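Transcription regulator (Lactobacillus plantarum WCFS1, PDB 3CLK) probably regulates transcription by binding DNA in response to a small ligand held by a core related to periplasmic binding proteins. Local coordinates at residues T60-P65 / Q85-P90; R126-A131 / A145-A150. One frame throughout, in Å; residues are numbered along the deposited sequence.

In the fold
Two separate lobes hold the two contacts. From the N terminus, the chain first meets contact 1, where 85-90 returns to 60-65 after 19 intervening residues that include strand 68-72; this closes the tail of helix 53-63 against the turn leaving helix 78-86, on the edge of the lobe built on the six-stranded parallel sheet. The chain then passes through strands 91-94 and 104-106 and helix 109-121 before contact 2 opens. Across 13 residues, it ties helix 138-153 to strand 128-131 of the mixed sheet, within one beta-alpha-beta unit. The loops run in series, neither nested nor crossed; the centres of contacts 1 and 2 lie about 41 Å apart, on opposite sides of the chain's centre.

Contact 1: residues T60-P65 / Q85-P90; sequences TAIERP and QSSDVP
Ile62, on the last turn of helix 53-63, meets Ser87 and Val89, at and beyond the C-terminal end of helix 78-86. The CA atoms of Ile62 and Ser87, the nearest pair across the contact, are 7.3 Å apart, and only three side chains bridge the distance. CB of Ile62 points at the 85-90 segment but stops 4.7 Å short of CB of Ser87, so the branches do the touching. The gamma methyl, CG2, reaches two partners: it lies 3.9 Å from Ser87 CB and, more loosely, 4.4 Å from Val89 CG2. On the other branch CG1 sits beside the backbone N (chi1 -57°) and passes 4.1 Å from Ser87 OG. Because the chain is extended beyond it (chi2 173°), CD1 is carried forward to the serine, coming 3.4 Å from Ser87 CB, tighter than ordinary van der Waals contact between carbons. CD1 is equally near Ser87 OG, but the hydroxyl spends its hydrogen bond on Leu84 O, three residues back along the chain, which helps fix the serine's rotation and leaves its CB and the flank of OG to the isoleucine. Cut back to an alanine here, the residue would probably leave Ser87 CB and Val89 CG2 without the methyls that meet them, and a gap between helix end and turn. Ile69 of strand 68-72 touches both Ile62 and Val89, closing the patch from the sheet side. Between Ser87 and Val89, Asp88 takes a positive phi (61°), the step at which the chain leaves helical geometry. Together these features are those of two successive helices in a parallel alpha/beta fold, packed at their C-terminal ends beside the strand that links them, here in the N-terminal lobe of a periplasmic-binding-protein-like core.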
ATOM      1  N   THR B  60     -15.523  13.682 -13.327  1.00 42.07           N
ATOM      2  CA  THR B  60     -15.827  12.265 -13.476  1.00 42.31           C
ATOM      3  C   THR B  60     -16.769  11.807 -12.369  1.00 43.47           C
ATOM      4  O   THR B  60     -17.592  10.917 -12.576  1.00 43.98           O
ATOM      5  CB  THR B  60     -14.555  11.395 -13.423  1.00 42.96           C
ATOM      6  OG1 THR B  60     -13.680  11.750 -14.501  1.00 43.08           O
ATOM      7  CG2 THR B  60     -14.922   9.918 -13.538  1.00 41.59           C
ATOM      8  N   ALA B  61     -16.647  12.421 -11.195  1.00 44.39           N
ATOM      9  CA  ALA B  61     -17.488  12.065 -10.053  1.00 47.05           C
ATOM     10  C   ALA B  61     -18.843  12.767 -10.097  1.00 48.58           C
ATOM     11  O   ALA B  61     -19.876  12.174  -9.773  1.00 49.31           O
ATOM     12  CB  ALA B  61     -16.769  12.408  -8.752  1.00 45.47           C
ATOM     13  N   ILE B  62     -18.830  14.032 -10.498  1.00 50.34           N
ATOM     14  CA  ILE B  62     -20.045  14.832 -10.578  1.00 52.92           C
ATOM     15  C   ILE B  62     -20.858  14.528 -11.834  1.00 54.41           C
ATOM     16  O   ILE B  62     -22.082  14.431 -11.776  1.00 55.38           O
ATOM     17  CB  ILE B  62     -19.704  16.332 -10.558  1.00 52.58           C
ATOM     18  CG1 ILE B  62     -18.899  16.654  -9.297  1.00 51.61           C
ATOM     19  CG2 ILE B  62     -20.980  17.160 -10.613  1.00 52.64           C
ATOM     20  CD1 ILE B  62     -18.367  18.068  -9.252  1.00 51.98           C
ATOM     21  N   GLU B  63     -20.173  14.384 -12.966  1.00 56.56           N
ATOM     22  CA  GLU B  63     -20.840  14.090 -14.231  1.00 58.34           C
ATOM     23  C   GLU B  63     -21.905  13.027 -13.989  1.00 59.29           C
ATOM     24  O   GLU B  63     -23.055  13.180 -14.398  1.00 60.06           O
ATOM     25  CB  GLU B  63     -19.831  13.579 -15.270  1.00 59.12           C
ATOM     26  CG  GLU B  63     -19.873  14.317 -16.607  1.00 60.43           C
ATOM     27  CD  GLU B  63     -18.801  15.391 -16.728  1.00 61.20           C
ATOM     28  OE1 GLU B  63     -17.623  15.036 -16.956  1.00 61.23           O
ATOM     29  OE2 GLU B  63     -19.136  16.587 -16.588  1.00 60.91           O
ATOM     30  N   ARG B  64     -21.515  11.951 -13.310  1.00 60.02           N
ATOM     31  CA  ARG B  64     -22.438  10.868 -13.006  1.00 60.27           C
ATOM     32  C   ARG B  64     -23.060  11.127 -11.636  1.00 59.37           C
ATOM     33  O   ARG B  64     -22.388  11.574 -10.706  1.00 61.02           O
ATOM     34  CB  ARG B  64     -21.701   9.527 -12.994  1.00 62.45           C
ATOM     35  CG  ARG B  64     -22.618   8.314 -13.109  1.00 64.46           C
ATOM     36  CD  ARG B  64     -23.138   8.145 -14.533  1.00 65.99           C
ATOM     37  NE  ARG B  64     -24.121   7.068 -14.638  1.00 66.97           N
ATOM     38  CZ  ARG B  64     -25.434   7.260 -14.715  1.00 66.81           C
ATOM     39  NH1 ARG B  64     -25.932   8.488 -14.704  1.00 65.66           N
ATOM     40  NH2 ARG B  64     -26.252   6.219 -14.797  1.00 67.45           N
ATOM     41  N   PRO B  65     -24.359  10.847 -11.495  1.00 57.58           N
ATOM     42  CA  PRO B  65     -25.070  11.057 -10.231  1.00 56.23           C
ATOM     43  C   PRO B  65     -24.441  10.375  -9.015  1.00 53.52           C
ATOM     44  O   PRO B  65     -24.351   9.150  -8.956  1.00 52.37           O
ATOM     45  CB  PRO B  65     -26.466  10.514 -10.531  1.00 57.13           C
ATOM     46  CG  PRO B  65     -26.620  10.784 -11.998  1.00 57.60           C
ATOM     47  CD  PRO B  65     -25.279  10.364 -12.539  1.00 57.59           C
ATOM     48  N   GLN B  85     -17.348  23.108  -5.131  1.00 38.07           N
ATOM     49  CA  GLN B  85     -18.283  23.842  -4.295  1.00 39.33           C
ATOM     50  C   GLN B  85     -19.505  24.340  -5.060  1.00 39.96           C
ATOM     51  O   GLN B  85     -20.559  24.566  -4.469  1.00 41.41           O
ATOM     52  CB  GLN B  85     -17.574  25.016  -3.617  1.00 40.25           C
ATOM     53  CG  GLN B  85     -16.526  24.592  -2.595  1.00 42.71           C
ATOM     54  CD  GLN B  85     -16.180  25.699  -1.616  1.00 43.78           C
ATOM     55  OE1 GLN B  85     -15.313  25.538  -0.755  1.00 41.81           O
ATOM     56  NE2 GLN B  85     -16.866  26.827  -1.738  1.00 46.34           N
ATOM     57  N   SER B  86     -19.371  24.496  -6.374  1.00 39.18           N
ATOM     58  CA  SER B  86     -20.477  24.972  -7.200  1.00 39.80           C
ATOM     59  C   SER B  86     -21.391  23.853  -7.679  1.00 39.20           C
ATOM     60  O   SER B  86     -22.527  24.105  -8.084  1.00 38.37           O
ATOM     61  CB  SER B  86     -19.942  25.729  -8.417  1.00 39.04           C
ATOM     62  OG  SER B  86     -19.317  26.933  -8.022  1.00 42.65           O
ATOM     63  N   SER B  87     -20.902  22.618  -7.636  1.00 37.73           N
ATOM     64  CA  SER B  87     -21.700  21.482  -8.088  1.00 36.74           C
ATOM     65  C   SER B  87     -22.850  21.144  -7.137  1.00 36.48           C
ATOM     66  O   SER B  87     -23.724  20.349  -7.476  1.00 36.68           O
ATOM     67  CB  SER B  87     -20.815  20.249  -8.266  1.00 36.38           C
ATOM     68  OG  SER B  87     -20.325  19.792  -7.016  1.00 37.00           O
ATOM     69  N   ASP B  88     -22.853  21.749  -5.956  1.00 35.67           N
ATOM     70  CA  ASP B  88     -23.895  21.483  -4.968  1.00 37.79           C
ATOM     71  C   ASP B  88     -23.945  20.027  -4.532  1.00 36.02           C
ATOM     72  O   ASP B  88     -25.011  19.507  -4.203  1.00 35.68           O
ATOM     73  CB  ASP B  88     -25.275  21.883  -5.495  1.00 41.66           C
ATOM     74  CG  ASP B  88     -25.578  23.348  -5.268  1.00 46.01           C
ATOM     75  OD1 ASP B  88     -25.224  23.870  -4.184  1.00 47.85           O
ATOM     76  OD2 ASP B  88     -26.185  23.968  -6.164  1.00 49.55           O
ATOM     77  N   VAL B  89     -22.795  19.368  -4.545  1.00 32.70           N
ATOM     78  CA  VAL B  89     -22.709  17.978  -4.125  1.00 31.95           C
ATOM     79  C   VAL B  89     -22.084  17.950  -2.732  1.00 29.96           C
ATOM     80  O   VAL B  89     -21.025  18.534  -2.513  1.00 30.23           O
ATOM     81  CB  VAL B  89     -21.816  17.149  -5.074  1.00 33.69           C
ATOM     82  CG1 VAL B  89     -21.697  15.722  -4.559  1.00 35.09           C
ATOM     83  CG2 VAL B  89     -22.399  17.151  -6.487  1.00 35.04           C
ATOM     84  N   PRO B  90     -22.744  17.291  -1.767  1.00 27.87           N
ATOM     85  CA  PRO B  90     -22.200  17.217  -0.409  1.00 26.84           C
ATOM     86  C   PRO B  90     -20.772  16.675  -0.478  1.00 24.68           C
ATOM     87  O   PRO B  90     -20.513  15.689  -1.166  1.00 23.57           O
ATOM     88  CB  PRO B  90     -23.149  16.241   0.286  1.00 27.63           C
ATOM     89  CG  PRO B  90     -24.448  16.481  -0.414  1.00 26.86           C
ATOM     90  CD  PRO B  90     -24.026  16.572  -1.860  1.00 29.14           C
TER

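Contact 2: residues R126-A131 / A145-A150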
ATOM      1  N   ARG B 126      16.811  14.558  23.947  1.00 19.50           N
ATOM      2  CA  ARG B 126      16.765  16.018  23.852  1.00 21.23           C
ATOM      3  C   ARG B 126      17.281  16.488  22.494  1.00 22.36           C
ATOM      4  O   ARG B 126      16.956  17.584  22.048  1.00 23.44           O
ATOM      5  CB  ARG B 126      17.572  16.664  24.984  1.00 21.07           C
ATOM      6  CG  ARG B 126      16.897  16.562  26.350  1.00 22.24           C
ATOM      7  CD  ARG B 126      17.680  17.332  27.412  1.00 23.40           C
ATOM      8  NE  ARG B 126      17.718  18.771  27.153  1.00 20.80           N
ATOM      9  CZ  ARG B 126      16.689  19.598  27.312  1.00 21.05           C
ATOM     10  NH1 ARG B 126      15.518  19.138  27.734  1.00 22.19           N
ATOM     11  NH2 ARG B 126      16.833  20.891  27.050  1.00 22.79           N
ATOM     12  N   GLN B 127      18.097  15.658  21.850  1.00 22.34           N
ATOM     13  CA  GLN B 127      18.629  15.968  20.529  1.00 22.96           C
ATOM     14  C   GLN B 127      17.750  15.171  19.569  1.00 23.04           C
ATOM     15  O   GLN B 127      18.100  14.081  19.114  1.00 21.57           O
ATOM     16  CB  GLN B 127      20.096  15.546  20.441  1.00 26.94           C
ATOM     17  CG  GLN B 127      20.957  16.267  21.483  1.00 32.07           C
ATOM     18  CD  GLN B 127      22.435  16.161  21.204  1.00 36.30           C
ATOM     19  OE1 GLN B 127      23.052  15.113  21.419  1.00 37.96           O
ATOM     20  NE2 GLN B 127      23.017  17.248  20.711  1.00 37.43           N
ATOM     21  N   ILE B 128      16.591  15.752  19.286  1.00 19.59           N
ATOM     22  CA  ILE B 128      15.559  15.140  18.462  1.00 17.41           C
ATOM     23  C   ILE B 128      15.385  15.803  17.099  1.00 18.36           C
ATOM     24  O   ILE B 128      15.142  17.008  17.018  1.00 17.89           O
ATOM     25  CB  ILE B 128      14.220  15.217  19.219  1.00 16.21           C
ATOM     26  CG1 ILE B 128      14.391  14.630  20.623  1.00 16.94           C
ATOM     27  CG2 ILE B 128      13.122  14.509  18.440  1.00 18.01           C
ATOM     28  CD1 ILE B 128      13.132  14.701  21.486  1.00 17.03           C
ATOM     29  N   GLY B 129      15.499  15.013  16.036  1.00 18.56           N
ATOM     30  CA  GLY B 129      15.332  15.542  14.695  1.00 18.03           C
ATOM     31  C   GLY B 129      13.993  15.125  14.113  1.00 18.93           C
ATOM     32  O   GLY B 129      13.316  14.256  14.667  1.00 17.36           O
ATOM     33  N   ILE B 130      13.604  15.753  13.005  1.00 17.16           N
ATOM     34  CA  ILE B 130      12.347  15.443  12.328  1.00 17.36           C
ATOM     35  C   ILE B 130      12.620  15.477  10.830  1.00 17.50           C
ATOM     36  O   ILE B 130      13.211  16.440  10.311  1.00 17.61           O
ATOM     37  CB  ILE B 130      11.229  16.439  12.721  1.00 18.25           C
ATOM     38  CG1 ILE B 130       9.907  15.997  12.097  1.00 17.68           C
ATOM     39  CG2 ILE B 130      11.604  17.865  12.303  1.00 19.01           C
ATOM     40  CD1 ILE B 130       8.695  16.577  12.784  1.00 15.23           C
ATOM     41  N   ALA B 131      12.201  14.425  10.130  1.00 15.41           N
ATOM     42  CA  ALA B 131      12.499  14.333   8.708  1.00 17.08           C
ATOM     43  C   ALA B 131      11.388  13.923   7.761  1.00 17.39           C
ATOM     44  O   ALA B 131      10.476  13.176   8.125  1.00 18.06           O
ATOM     45  CB  ALA B 131      13.677  13.390   8.514  1.00 17.91           C
ATOM     46  N   ALA B 145       5.028  22.609  13.682  1.00 24.49           N
ATOM     47  CA  ALA B 145       4.766  23.542  14.775  1.00 26.88           C
ATOM     48  C   ALA B 145       4.624  22.759  16.080  1.00 26.56           C
ATOM     49  O   ALA B 145       5.080  23.208  17.129  1.00 28.45           O
ATOM     50  CB  ALA B 145       3.489  24.353  14.501  1.00 26.52           C
ATOM     51  N   GLY B 146       3.988  21.591  16.002  1.00 25.77           N
ATOM     52  CA  GLY B 146       3.807  20.744  17.171  1.00 23.85           C
ATOM     53  C   GLY B 146       5.148  20.265  17.696  1.00 23.33           C
ATOM     54  O   GLY B 146       5.361  20.179  18.907  1.00 22.95           O
ATOM     55  N   TYR B 147       6.054  19.959  16.771  1.00 21.49           N
ATOM     56  CA  TYR B 147       7.408  19.506  17.091  1.00 20.69           C
ATOM     57  C   TYR B 147       8.170  20.612  17.815  1.00 22.42           C
ATOM     58  O   TYR B 147       8.825  20.363  18.836  1.00 18.80           O
ATOM     59  CB  TYR B 147       8.141  19.124  15.796  1.00 16.93           C
ATOM     60  CG  TYR B 147       9.660  19.106  15.858  1.00 14.70           C
ATOM     61  CD1 TYR B 147      10.356  18.021  16.397  1.00 14.14           C
ATOM     62  CD2 TYR B 147      10.402  20.162  15.323  1.00 12.73           C
ATOM     63  CE1 TYR B 147      11.767  17.992  16.389  1.00 13.26           C
ATOM     64  CE2 TYR B 147      11.786  20.145  15.313  1.00 13.15           C
ATOM     65  CZ  TYR B 147      12.469  19.061  15.841  1.00 15.35           C
ATOM     66  OH  TYR B 147      13.845  19.062  15.788  1.00 13.30           O
ATOM     67  N   LYS B 148       8.083  21.833  17.282  1.00 21.57           N
ATOM     68  CA  LYS B 148       8.777  22.981  17.873  1.00 21.45           C
ATOM     69  C   LYS B 148       8.200  23.374  19.230  1.00 20.28           C
ATOM     70  O   LYS B 148       8.914  23.887  20.084  1.00 20.04           O
ATOM     71  CB  LYS B 148       8.735  24.187  16.925  1.00 21.41           C
ATOM     72  CG  LYS B 148       9.610  24.032  15.690  1.00 23.12           C
ATOM     73  CD  LYS B 148       9.577  25.275  14.806  1.00 22.49           C
ATOM     74  CE  LYS B 148      10.383  25.038  13.539  1.00 25.69           C
ATOM     75  NZ  LYS B 148      10.433  26.233  12.648  1.00 24.57           N
ATOM     76  N   LYS B 149       6.906  23.143  19.416  1.00 23.28           N
ATOM     77  CA  LYS B 149       6.257  23.451  20.682  1.00 25.20           C
ATOM     78  C   LYS B 149       6.773  22.476  21.743  1.00 25.44           C
ATOM     79  O   LYS B 149       7.141  22.884  22.844  1.00 25.79           O
ATOM     80  CB  LYS B 149       4.737  23.315  20.551  1.00 26.21           C
ATOM     81  CG  LYS B 149       3.981  23.575  21.856  1.00 29.97           C
ATOM     82  CD  LYS B 149       2.480  23.720  21.640  1.00 32.63           C
ATOM     83  CE  LYS B 149       1.832  22.439  21.123  1.00 35.43           C
ATOM     84  NZ  LYS B 149       0.346  22.582  20.980  1.00 35.78           N
ATOM     85  N   ALA B 150       6.806  21.191  21.396  1.00 22.70           N
ATOM     86  CA  ALA B 150       7.284  20.159  22.312  1.00 23.24           C
ATOM     87  C   ALA B 150       8.698  20.480  22.758  1.00 22.91           C
ATOM     88  O   ALA B 150       9.030  20.350  23.939  1.00 24.04           O
ATOM     89  CB  ALA B 150       7.243  18.791  21.637  1.00 23.18           C
TER
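Tyr147 reaches from helix 138-153 down to strand 128-131 while Ile130 reaches up from the strand, and the two side chains slide past each other in opposite senses. With CG anti to the backbone N (chi1 159°), the tyrosine ring is sent across to the sheet, where Ile130 covers one of its faces. The evidence is a CH-pi contact: CG2 of Ile130 stands 3.8 Å from the centroid of the Tyr147 ring and only 12° off its normal. Further back, CD1 of Ile130 touches CB of Tyr147 at 4.0 Å, so the isoleucine spans the aromatic residue from ring to stem. At the ring's edge the contact turns polar. Tyr147 OH donates a hydrogen bond of 2.7 Å to Ile128 O, which lies in the ring plane; the hydroxyl is tilted 18° from the carbonyl plane. Ile128 adds a looser apolar touch, its CG2 being 4.3 Å from Tyr147 CE1. Strand and helix segments run antiparallel, their axes 10.3 Å apart, as expected within the beta-alpha-beta unit that continues into strand 163-164; Ile163 of that strand also packs on Tyr147. Since all four touching residues are buried, the phenol brings a hydroxyl into the interior, and the short bond to a backbone carbonyl satisfies it while pinning the ring to the strand.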